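Local coordinates for protein paenibacillus xanthan lyase (PDB 6F2P) that probably cleaves the polysaccharide xanthan by beta-elimination, as a multidomain, calcium-binding lyase of polysaccharide lyase family 8, at residues F426-D431 and S581-S586; N432-G437 and F599-F604; Y394-I397 and N401-G404; A295-M300 and L335-I340. All blocks are in the same frame, centred on the assembly; numbering follows the deposited sequence.

Overall arrangement
Contacts 1, 2 and 3 lie in the super-sandwich domain and touch one another. Segment 426-431 of contact 1 touches contact 2, whose Phe599 packs on Phe426 and Thr429, and segment 581-586 touches contact 3, where Leu583 and Asn402 pair through their backbones. Contact 4 stands apart on the helical region, its centre about 24 Å from that of contact 1. The chemistry differs with place: contact 1 is buried and apolar, contact 2 sets a charged guanidinium on an indole above a sheet, contact 3 is a buried, largely polar loop closure, and contact 4 is a small, partly buried aliphatic touch.

Contact 1: F426-D431 and S581-S586; sequences FWATVD and SSLNSS
Ala428 and Leu583 mark the closest backbone approach, their CA atoms 7.0 Å apart, where the loop between strands 566-578 and 595-607 packs on the helical turn 426-429, both within the super-sandwich domain. The turn is only loosely bonded; its firmer link runs from Val430 N to Phe426 O at 3.0 Å. Leu583 supplies the reaching side chain. Its chi1 of -70°, with CG anti to its own carbonyl carbon, carries CG toward the turn, and chi2 near 82° sets the two methyls around Trp427 O: Leu583 CD1 and CD2 each lie 3.3 Å from that oxygen. The branches then part. Leu583 CD2 settles against Trp427 CB at 3.7 Å, while Leu583 CD1 meets Ala428 CA at 3.8 Å and, more distantly, Ala428 CB. The indole of Trp427 heads away from Leu583, bonds through NE1 to Asp278 OD2, and carries Phe426 CE2 over the centre of one face. The leucine's backbone is paired with that of Asn402. An alanine at the leucine's place lacks CG and both methyls and would probably open a gap between the loop and the turn, leaving Trp427 CB and Ala428 without their apolar partner. With no hydrogen bond across the two segments and 117 Å² buried in all, the fit rests on one aliphatic branch packed against a backbone carbonyl and apolar carbons, with no directional bond.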
loop_
_atom_site.group_PDB
_atom_site.type_symbol
_atom_site.label_atom_id
_atom_site.label_comp_id
_atom_site.label_asym_id
_atom_site.label_seq_id
_atom_site.Cartn_x
_atom_site.Cartn_y
_atom_site.Cartn_z
ATOM N N PHE A 426 3.290 27.793 -9.047
ATOM C CA PHE A 426 3.697 26.597 -9.783
ATOM C C PHE A 426 2.532 25.980 -10.585
ATOM O O PHE A 426 2.630 25.794 -11.803
ATOM C CB PHE A 426 4.306 25.544 -8.839
ATOM C CG PHE A 426 4.443 24.181 -9.464
ATOM C CD1 PHE A 426 5.580 23.853 -10.185
ATOM C CD2 PHE A 426 3.422 23.241 -9.358
ATOM C CE1 PHE A 426 5.702 22.626 -10.781
ATOM C CE2 PHE A 426 3.540 22.006 -9.952
ATOM C CZ PHE A 426 4.689 21.693 -10.662
ATOM N N TRP A 427 1.427 25.690 -9.901
ATOM C CA TRP A 427 0.317 24.953 -10.506
ATOM C C TRP A 427 -0.461 25.688 -11.591
ATOM O O TRP A 427 -1.109 25.051 -12.422
ATOM C CB TRP A 427 -0.659 24.463 -9.431
ATOM C CG TRP A 427 -0.145 23.285 -8.656
ATOM C CD1 TRP A 427 0.257 23.276 -7.352
ATOM C CD2 TRP A 427 0.042 21.953 -9.143
ATOM N NE1 TRP A 427 0.667 22.014 -6.991
ATOM C CE2 TRP A 427 0.549 21.184 -8.073
ATOM C CE3 TRP A 427 -0.176 21.331 -10.378
ATOM C CZ2 TRP A 427 0.840 19.828 -8.199
ATOM C CZ3 TRP A 427 0.118 19.985 -10.502
ATOM C CH2 TRP A 427 0.619 19.246 -9.415
ATOM N N ALA A 428 -0.409 27.016 -11.589
ATOM C CA ALA A 428 -1.187 27.792 -12.554
ATOM C C ALA A 428 -0.393 28.099 -13.815
ATOM O O ALA A 428 -0.930 28.677 -14.761
ATOM C CB ALA A 428 -1.713 29.079 -11.920
ATOM N N THR A 429 0.879 27.705 -13.827
ATOM C CA THR A 429 1.764 27.980 -14.960
ATOM C C THR A 429 2.366 26.728 -15.594
ATOM O O THR A 429 2.607 26.711 -16.800
ATOM C CB THR A 429 2.928 28.899 -14.558
ATOM O OG1 THR A 429 3.507 28.416 -13.341
ATOM C CG2 THR A 429 2.450 30.328 -14.351
ATOM N N VAL A 430 2.622 25.694 -14.786
ATOM C CA VAL A 430 3.261 24.465 -15.270
ATOM C C VAL A 430 2.454 23.790 -16.385
ATOM O O VAL A 430 1.230 23.906 -16.440
ATOM C CB VAL A 430 3.508 23.448 -14.116
ATOM C CG1 VAL A 430 2.200 22.821 -13.654
ATOM C CG2 VAL A 430 4.476 22.358 -14.547
ATOM N N ASP A 431 3.142 23.105 -17.290
ATOM C CA ASP A 431 2.451 22.320 -18.300
ATOM C C ASP A 431 1.914 21.036 -17.656
ATOM O O ASP A 431 2.660 20.068 -17.459
ATOM C CB ASP A 431 3.388 21.991 -19.461
ATOM C CG ASP A 431 2.692 21.215 -20.563
ATOM O OD1 ASP A 431 1.501 20.862 -20.379
ATOM O OD2 ASP A 431 3.338 20.946 -21.608
ATOM N N SER A 581 -7.805 29.986 -12.731
ATOM C CA SER A 581 -9.152 29.728 -13.226
ATOM C C SER A 581 -9.218 28.446 -14.032
ATOM O O SER A 581 -10.231 27.744 -14.012
ATOM C CB SER A 581 -9.634 30.897 -14.073
ATOM O OG SER A 581 -10.064 31.952 -13.237
ATOM N N SER A 582 -8.131 28.155 -14.740
ATOM C CA SER A 582 -8.002 26.921 -15.502
ATOM C C SER A 582 -8.047 25.698 -14.586
ATOM O O SER A 582 -8.578 24.649 -14.958
ATOM C CB SER A 582 -6.692 26.924 -16.283
ATOM O OG SER A 582 -6.632 28.032 -17.159
ATOM N N LEU A 583 -7.499 25.832 -13.384
ATOM C CA LEU A 583 -7.477 24.704 -12.460
ATOM C C LEU A 583 -8.730 24.668 -11.608
ATOM O O LEU A 583 -9.232 23.586 -11.266
ATOM C CB LEU A 583 -6.248 24.750 -11.552
ATOM C CG LEU A 583 -4.889 24.473 -12.189
ATOM C CD1 LEU A 583 -4.328 25.732 -12.864
ATOM C CD2 LEU A 583 -3.930 23.939 -11.140
ATOM N N ASN A 584 -9.234 25.856 -11.273
ATOM C CA ASN A 584 -10.359 25.975 -10.354
ATOM C C ASN A 584 -11.277 27.117 -10.736
ATOM O O ASN A 584 -10.890 28.279 -10.659
ATOM C CB ASN A 584 -9.857 26.181 -8.919
ATOM C CG ASN A 584 -10.893 25.815 -7.893
ATOM O OD1 ASN A 584 -12.081 26.059 -8.085
ATOM N ND2 ASN A 584 -10.459 25.215 -6.800
ATOM N N SER A 585 -12.495 26.787 -11.140
ATOM C CA SER A 585 -13.440 27.816 -11.544
ATOM C C SER A 585 -14.702 27.744 -10.703
ATOM O O SER A 585 -15.754 28.234 -11.102
ATOM C CB SER A 585 -13.770 27.708 -13.034
ATOM O OG SER A 585 -14.261 26.422 -13.367
ATOM N N SER A 586 -14.589 27.117 -9.535
ATOM C CA SER A 586 -15.671 27.138 -8.557
ATOM C C SER A 586 -15.867 28.570 -8.080
ATOM O O SER A 586 -14.962 29.410 -8.209
ATOM C CB SER A 586 -15.357 26.233 -7.364
ATOM O OG SER A 586 -14.387 26.828 -6.515
#

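Contact 2: N432-G437 and F599-F604; sequences NYRLPG and FMTLWF
Arg434 of segment 432-437 meets both Thr601 and Trp603. Earlier in the segment, Asn432 touches Trp427, and the Tyr433 ring stacks with that of Trp405. At Arg434 the CA lies 8.1 Å from that of Thr601, and CG stands anti to the carbonyl carbon (chi1 -68°) at the root of a chain extended from CG to NE. Along it, Arg434 CD passes Thr601 CG2 at 4.2 Å. The guanidinium then lies over one face of the indole, its plane 28° from that of the ring; Arg434 CZ sits 3.9 Å from the centroid of the six-membered ring of Trp603 and 29° off the ring normal, a cation-pi stack. The touching is displaced toward the rim: Arg434 NH1 is 3.4 Å from both CZ2 and CH2 of Trp603. Arg434 NH2 also forms a salt bridge with Glu509, which should help fix how the group is turned. Thr601 and Trp603, two residues apart on strand 595-607, offer the same side of the middle strand of a five-stranded antiparallel sheet in the super-sandwich domain, and the loop crosses over it. Past Arg434, Pro436 is paired through its backbone with Thr412, and Gly437, at a positive phi, with Ile511 just before strand 439-441.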
loop_
_atom_site.group_PDB
_atom_site.type_symbol
_atom_site.label_atom_id
_atom_site.label_comp_id
_atom_site.label_asym_id
_atom_site.label_seq_id
_atom_site.Cartn_x
_atom_site.Cartn_y
_atom_site.Cartn_z
ATOM N N ASN A 432 0.622 21.031 -17.336
ATOM C CA ASN A 432 -0.005 19.887 -16.676
ATOM C C ASN A 432 -0.129 18.650 -17.559
ATOM O O ASN A 432 -0.611 17.609 -17.110
ATOM C CB ASN A 432 -1.379 20.261 -16.110
ATOM C CG ASN A 432 -1.279 21.073 -14.840
ATOM O OD1 ASN A 432 -1.367 22.299 -14.865
ATOM N ND2 ASN A 432 -1.080 20.392 -13.716
ATOM N N TYR A 433 0.299 18.765 -18.812
ATOM C CA TYR A 433 0.364 17.601 -19.690
ATOM C C TYR A 433 1.700 16.873 -19.523
ATOM O O TYR A 433 1.867 15.742 -19.985
ATOM C CB TYR A 433 0.158 18.007 -21.148
ATOM C CG TYR A 433 -1.198 18.620 -21.442
ATOM C CD1 TYR A 433 -2.345 17.837 -21.484
ATOM C CD2 TYR A 433 -1.327 19.978 -21.700
ATOM C CE1 TYR A 433 -3.583 18.396 -21.756
ATOM C CE2 TYR A 433 -2.555 20.544 -21.975
ATOM C CZ TYR A 433 -3.683 19.753 -22.003
ATOM O OH TYR A 433 -4.915 20.322 -22.278
ATOM N N ARG A 434 2.634 17.529 -18.839
ATOM C CA ARG A 434 3.979 17.011 -18.636
ATOM C C ARG A 434 4.436 17.148 -17.194
ATOM O O ARG A 434 5.450 17.799 -16.920
ATOM C CB ARG A 434 4.969 17.745 -19.541
ATOM C CG ARG A 434 4.766 17.442 -21.017
ATOM C CD ARG A 434 5.867 18.040 -21.877
ATOM N NE ARG A 434 5.785 17.530 -23.245
ATOM C CZ ARG A 434 6.200 18.193 -24.320
ATOM N NH1 ARG A 434 6.728 19.399 -24.189
ATOM N NH2 ARG A 434 6.089 17.647 -25.525
ATOM N N LEU A 435 3.691 16.536 -16.277
ATOM C CA LEU A 435 4.073 16.497 -14.869
ATOM C C LEU A 435 5.225 15.497 -14.622
ATOM O O LEU A 435 5.240 14.393 -15.189
ATOM C CB LEU A 435 2.858 16.141 -14.015
ATOM C CG LEU A 435 1.730 17.173 -14.040
ATOM C CD1 LEU A 435 0.543 16.742 -13.175
ATOM C CD2 LEU A 435 2.269 18.522 -13.595
ATOM N N PRO A 436 6.192 15.876 -13.763
ATOM C CA PRO A 436 7.419 15.086 -13.560
ATOM C C PRO A 436 7.160 13.632 -13.189
ATOM O O PRO A 436 6.238 13.325 -12.424
ATOM C CB PRO A 436 8.111 15.793 -12.396
ATOM C CG PRO A 436 7.576 17.204 -12.438
ATOM C CD PRO A 436 6.161 17.087 -12.921
ATOM N N GLY A 437 7.961 12.739 -13.755
ATOM C CA GLY A 437 7.917 11.337 -13.390
ATOM C C GLY A 437 6.892 10.537 -14.161
ATOM O O GLY A 437 7.035 9.324 -14.311
ATOM N N PHE A 599 10.144 27.601 -16.686
ATOM C CA PHE A 599 10.285 26.165 -16.457
ATOM C C PHE A 599 11.367 25.508 -17.312
ATOM O O PHE A 599 11.568 25.870 -18.474
ATOM C CB PHE A 599 8.957 25.446 -16.714
ATOM C CG PHE A 599 7.893 25.733 -15.696
ATOM C CD1 PHE A 599 7.077 26.851 -15.816
ATOM C CD2 PHE A 599 7.691 24.872 -14.627
ATOM C CE1 PHE A 599 6.083 27.114 -14.872
ATOM C CE2 PHE A 599 6.699 25.124 -13.681
ATOM C CZ PHE A 599 5.896 26.249 -13.805
ATOM N N MET A 600 12.051 24.532 -16.720
ATOM C CA MET A 600 12.946 23.641 -17.447
ATOM C C MET A 600 12.316 22.261 -17.516
ATOM O O MET A 600 12.144 21.599 -16.496
ATOM C CB MET A 600 14.301 23.533 -16.750
ATOM C CG MET A 600 15.193 22.446 -17.343
ATOM S SD MET A 600 15.548 22.737 -19.097
ATOM C CE MET A 600 16.531 24.230 -18.964
ATOM N N THR A 601 11.978 21.828 -18.720
ATOM C CA THR A 601 11.301 20.555 -18.914
ATOM C C THR A 601 12.198 19.557 -19.648
ATOM O O THR A 601 12.693 19.848 -20.740
ATOM C CB THR A 601 10.021 20.766 -19.723
ATOM O OG1 THR A 601 9.315 21.886 -19.190
ATOM C CG2 THR A 601 9.130 19.544 -19.656
ATOM N N LEU A 602 12.417 18.391 -19.042
ATOM C CA LEU A 602 13.207 17.330 -19.664
ATOM C C LEU A 602 12.337 16.083 -19.797
ATOM O O LEU A 602 11.635 15.723 -18.852
ATOM C CB LEU A 602 14.438 17.017 -18.813
ATOM C CG LEU A 602 15.334 18.189 -18.392
ATOM C CD1 LEU A 602 16.416 17.729 -17.435
ATOM C CD2 LEU A 602 15.961 18.867 -19.593
ATOM N N TRP A 603 12.366 15.424 -20.956
ATOM C CA TRP A 603 11.563 14.212 -21.122
ATOM C C TRP A 603 12.037 13.220 -22.195
ATOM O O TRP A 603 12.936 13.507 -22.980
ATOM C CB TRP A 603 10.088 14.562 -21.333
ATOM C CG TRP A 603 9.736 15.139 -22.684
ATOM C CD1 TRP A 603 9.119 14.489 -23.714
ATOM C CD2 TRP A 603 9.946 16.487 -23.132
ATOM N NE1 TRP A 603 8.943 15.343 -24.777
ATOM C CE2 TRP A 603 9.443 16.574 -24.444
ATOM C CE3 TRP A 603 10.513 17.629 -22.551
ATOM C CZ2 TRP A 603 9.491 17.756 -25.185
ATOM C CZ3 TRP A 603 10.566 18.799 -23.294
ATOM C CH2 TRP A 603 10.053 18.852 -24.594
ATOM N N PHE A 604 11.429 12.038 -22.188
ATOM C CA PHE A 604 11.678 11.019 -23.195
ATOM C C PHE A 604 10.504 10.953 -24.152
ATOM O O PHE A 604 9.342 11.096 -23.745
ATOM C CB PHE A 604 11.825 9.634 -22.560
ATOM C CG PHE A 604 12.947 9.521 -21.565
ATOM C CD1 PHE A 604 14.263 9.714 -21.952
ATOM C CD2 PHE A 604 12.687 9.172 -20.248
ATOM C CE1 PHE A 604 15.295 9.591 -21.035
ATOM C CE2 PHE A 604 13.722 9.038 -19.325
ATOM C CZ PHE A 604 15.024 9.252 -19.719
#

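Contact 3: Y394-I397 and N401-G404; sequences YESI and NNKG
Tyr394 lays its ring against the Gly404 peptide, and its contacts can be followed outward atom by atom. Tyr394 CB, the first, is 3.6 Å from Gly404 O. CG of Tyr394, set between the backbone N and the carbonyl carbon by chi1 67°, has Gly404 O at 3.2 Å, above one ring face and displaced toward the rim. CD1 and CD2 both stay close to that oxygen, Tyr394 CD1 at 3.4 Å from Gly404 O, with CD2 about equally near the peptide carbon; only farther out does Tyr394 CE2 meet Gly404 C, at 3.7 Å. Near the ring edge stands Asn401 ND2, 3.8 Å from Tyr394 CD2. At the tip, OH bonds to Gln446 O, beyond both segments. A leucine in place of the tyrosine would probably leave Gln446 O without that hydroxyl partner and cover less of the Gly404 peptide than the flat ring does. The bond that joins the segments is Asn401 ND2 to Glu395 O, 2.9 Å, with an N-H...O angle of 157°; the oxygen is near the amide plane, but the donor is tilted 32° from the carbonyl plane. Ser396 OG turns to Glu400 O. Asn401 to Gly404, the whole second segment, form a type I beta turn. Glu395 reaches His220, Tyr225 and Arg283 of the helical region, consistent with a loop at the junction of helical and super-sandwich domains, where PL8 lyases have their substrate cleft.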
loop_
_atom_site.group_PDB
_atom_site.type_symbol
_atom_site.label_atom_id
_atom_site.label_comp_id
_atom_site.label_asym_id
_atom_site.label_seq_id
_atom_site.Cartn_x
_atom_site.Cartn_y
_atom_site.Cartn_z
ATOM N N TYR A 394 -7.042 10.980 -9.817
ATOM C CA TYR A 394 -7.124 12.268 -9.130
ATOM C C TYR A 394 -8.586 12.614 -8.940
ATOM O O TYR A 394 -9.465 12.010 -9.567
ATOM C CB TYR A 394 -6.454 13.372 -9.938
ATOM C CG TYR A 394 -7.178 13.675 -11.230
ATOM C CD1 TYR A 394 -7.159 12.768 -12.283
ATOM C CD2 TYR A 394 -7.884 14.859 -11.397
ATOM C CE1 TYR A 394 -7.819 13.030 -13.468
ATOM C CE2 TYR A 394 -8.546 15.134 -12.593
ATOM C CZ TYR A 394 -8.503 14.212 -13.621
ATOM O OH TYR A 394 -9.155 14.458 -14.806
ATOM N N GLU A 395 -8.854 13.594 -8.087
ATOM C CA GLU A 395 -10.225 14.013 -7.877
ATOM C C GLU A 395 -10.505 15.359 -8.510
ATOM O O GLU A 395 -9.779 16.333 -8.296
ATOM C CB GLU A 395 -10.576 14.069 -6.399
ATOM C CG GLU A 395 -12.038 14.390 -6.194
ATOM C CD GLU A 395 -12.414 14.562 -4.748
ATOM O OE1 GLU A 395 -13.354 13.866 -4.312
ATOM O OE2 GLU A 395 -11.789 15.396 -4.059
ATOM N N SER A 396 -11.569 15.410 -9.299
ATOM C CA SER A 396 -12.068 16.678 -9.791
ATOM C C SER A 396 -13.579 16.703 -9.627
ATOM O O SER A 396 -14.304 15.945 -10.284
ATOM C CB SER A 396 -11.679 16.884 -11.250
ATOM O OG SER A 396 -12.172 18.130 -11.714
ATOM N N ILE A 397 -14.049 17.545 -8.715
ATOM C CA ILE A 397 -15.481 17.804 -8.585
ATOM C C ILE A 397 -15.705 19.298 -8.447
ATOM O O ILE A 397 -14.770 20.037 -8.123
ATOM C CB ILE A 397 -16.086 17.101 -7.372
ATOM C CG1 ILE A 397 -15.384 17.556 -6.092
ATOM C CG2 ILE A 397 -15.999 15.600 -7.542
ATOM C CD1 ILE A 397 -15.776 16.752 -4.878
ATOM N N ASN A 401 -9.686 21.420 -9.461
ATOM C CA ASN A 401 -8.619 20.529 -9.909
ATOM C C ASN A 401 -8.860 20.053 -11.343
ATOM O O ASN A 401 -8.744 18.863 -11.643
ATOM C CB ASN A 401 -8.491 19.337 -8.953
ATOM C CG ASN A 401 -7.154 18.636 -9.066
ATOM O OD1 ASN A 401 -6.169 19.228 -9.506
ATOM N ND2 ASN A 401 -7.111 17.367 -8.668
ATOM N N ASN A 402 -9.202 20.991 -12.223
ATOM C CA ASN A 402 -9.640 20.648 -13.570
ATOM C C ASN A 402 -8.525 20.104 -14.439
ATOM O O ASN A 402 -8.780 19.302 -15.333
ATOM C CB ASN A 402 -10.294 21.842 -14.262
ATOM C CG ASN A 402 -11.475 22.386 -13.494
ATOM O OD1 ASN A 402 -12.200 21.647 -12.832
ATOM N ND2 ASN A 402 -11.680 23.690 -13.581
ATOM N N LYS A 403 -7.293 20.537 -14.176
ATOM C CA LYS A 403 -6.137 20.085 -14.953
ATOM C C LYS A 403 -5.295 19.019 -14.229
ATOM O O LYS A 403 -4.106 18.868 -14.495
ATOM C CB LYS A 403 -5.258 21.280 -15.324
ATOM C CG LYS A 403 -5.890 22.240 -16.316
ATOM C CD LYS A 403 -5.388 23.652 -16.095
ATOM C CE LYS A 403 -4.146 23.967 -16.894
ATOM N NZ LYS A 403 -3.667 25.368 -16.665
ATOM N N GLY A 404 -5.911 18.273 -13.324
ATOM C CA GLY A 404 -5.172 17.318 -12.520
ATOM C C GLY A 404 -4.984 15.969 -13.189
ATOM O O GLY A 404 -4.580 15.005 -12.534
#

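Contact 4: A295-M300 and L335-I340; sequences AAVTVM and LKAVSI
Ala296 O, on the helical turn that presents Val297 to Val338, is gripped from within its own helix: Met300 N donates at 3.0 Å, and Val299 N adds a weak bond. The turn belongs to helix 292-307, and its Val297 faces the loop 335-340, the CA atoms of Val297 and Ala337 lying 7.6 Å apart. One methyl does the touching. CG1 of Val297, anti to the backbone N (chi1 169°), meets CG1 of Val338 at 3.6 Å and skirts Ala337 CB at 4.2 Å. Val338 in turn brings its CG1 forward by setting it anti to the carbonyl carbon (chi1 -58°), and the two CG1 methyls make the valine-valine touch. No hydrogen bond crosses, and only 92 Å² is buried, which marks a slight aliphatic touch at a partly buried place. Phe334 extends the apolar patch, packing on Val297 and Met300, and Ile343 packs against Val338. Ser339 takes the N-cap position of helix 340-351. The connection between helices 312-328 and 340-351 also binds calcium through Asp329, Asp331 and Thr333, and a calcium ion lies about 8 Å from the Val297 side chain. Helix against interhelical loop in this way fits the alpha-helical domain of PL8 lyases, built of successive helices arranged as an incomplete toroid.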
loop_
_atom_site.group_PDB
_atom_site.type_symbol
_atom_site.label_atom_id
_atom_site.label_comp_id
_atom_site.label_asym_id
_atom_site.label_seq_id
_atom_site.Cartn_x
_atom_site.Cartn_y
_atom_site.Cartn_z
ATOM N N ALA A 295 -0.911 25.553 2.956
ATOM C CA ALA A 295 -1.661 24.376 3.396
ATOM C C ALA A 295 -1.054 23.775 4.646
ATOM O O ALA A 295 -1.736 23.108 5.420
ATOM C CB ALA A 295 -1.712 23.330 2.292
ATOM N N ALA A 296 0.239 24.012 4.831
ATOM C CA ALA A 296 0.983 23.449 5.951
ATOM C C ALA A 296 0.616 24.119 7.268
ATOM O O ALA A 296 0.784 23.536 8.349
ATOM C CB ALA A 296 2.470 23.585 5.696
ATOM N N VAL A 297 0.119 25.348 7.165
ATOM C CA VAL A 297 -0.104 26.187 8.336
ATOM C C VAL A 297 -1.098 25.602 9.343
ATOM O O VAL A 297 -0.831 25.599 10.543
ATOM C CB VAL A 297 -0.503 27.626 7.939
ATOM C CG1 VAL A 297 -0.987 28.386 9.144
ATOM C CG2 VAL A 297 0.689 28.343 7.307
ATOM N N THR A 298 -2.222 25.093 8.857
ATOM C CA THR A 298 -3.240 24.506 9.727
ATOM C C THR A 298 -2.688 23.291 10.486
ATOM O O THR A 298 -3.059 23.041 11.638
ATOM C CB THR A 298 -4.511 24.109 8.933
ATOM O OG1 THR A 298 -5.449 23.471 9.808
ATOM C CG2 THR A 298 -4.166 23.146 7.802
ATOM N N VAL A 299 -1.787 22.552 9.845
ATOM C CA VAL A 299 -1.207 21.374 10.468
ATOM C C VAL A 299 -0.223 21.769 11.566
ATOM O O VAL A 299 -0.250 21.212 12.672
ATOM C CB VAL A 299 -0.495 20.485 9.440
ATOM C CG1 VAL A 299 0.143 19.311 10.136
ATOM C CG2 VAL A 299 -1.473 20.009 8.383
ATOM N N MET A 300 0.651 22.725 11.254
ATOM C CA MET A 300 1.580 23.256 12.250
ATOM C C MET A 300 0.810 23.793 13.450
ATOM O O MET A 300 1.222 23.606 14.595
ATOM C CB MET A 300 2.464 24.347 11.649
ATOM C CG MET A 300 3.387 23.834 10.561
ATOM S SD MET A 300 4.309 25.114 9.684
ATOM C CE MET A 300 5.164 25.954 11.009
ATOM N N LEU A 335 3.392 32.908 10.777
ATOM C CA LEU A 335 3.083 34.051 11.654
ATOM C C LEU A 335 2.119 35.057 11.035
ATOM O O LEU A 335 1.306 35.662 11.737
ATOM C CB LEU A 335 4.357 34.755 12.134
ATOM C CG LEU A 335 5.179 33.907 13.110
ATOM C CD1 LEU A 335 6.566 34.471 13.308
ATOM C CD2 LEU A 335 4.467 33.774 14.446
ATOM N N LYS A 336 2.191 35.217 9.720
ATOM C CA LYS A 336 1.320 36.167 9.032
ATOM C C LYS A 336 -0.061 35.595 8.740
ATOM O O LYS A 336 -0.939 36.303 8.246
ATOM C CB LYS A 336 1.960 36.626 7.725
ATOM C CG LYS A 336 3.154 37.538 7.902
ATOM C CD LYS A 336 4.053 37.471 6.686
ATOM C CE LYS A 336 4.959 38.677 6.608
ATOM N NZ LYS A 336 4.179 39.908 6.290
ATOM N N ALA A 337 -0.260 34.315 9.040
ATOM C CA ALA A 337 -1.511 33.655 8.669
ATOM C C ALA A 337 -2.419 33.313 9.849
ATOM O O ALA A 337 -3.629 33.281 9.701
ATOM C CB ALA A 337 -1.229 32.409 7.842
ATOM N N VAL A 338 -1.842 33.067 11.015
ATOM C CA VAL A 338 -2.617 32.576 12.151
ATOM C C VAL A 338 -3.076 33.669 13.105
ATOM O O VAL A 338 -2.716 34.842 12.967
ATOM C CB VAL A 338 -1.805 31.568 12.971
ATOM C CG1 VAL A 338 -1.383 30.413 12.094
ATOM C CG2 VAL A 338 -0.602 32.254 13.583
ATOM N N SER A 339 -3.865 33.258 14.090
ATOM C CA SER A 339 -4.422 34.185 15.063
ATOM C C SER A 339 -3.349 34.639 16.035
ATOM O O SER A 339 -2.248 34.068 16.079
ATOM C CB SER A 339 -5.545 33.512 15.838
ATOM O OG SER A 339 -5.023 32.491 16.673
ATOM N N ILE A 340 -3.678 35.658 16.824
ATOM C CA ILE A 340 -2.733 36.203 17.784
ATOM C C ILE A 340 -2.324 35.122 18.767
ATOM O O ILE A 340 -1.142 34.957 19.058
ATOM C CB ILE A 340 -3.314 37.420 18.524
ATOM C CG1 ILE A 340 -3.463 38.588 17.548
ATOM C CG2 ILE A 340 -2.418 37.815 19.697
ATOM C CD1 ILE A 340 -4.251 39.756 18.092
#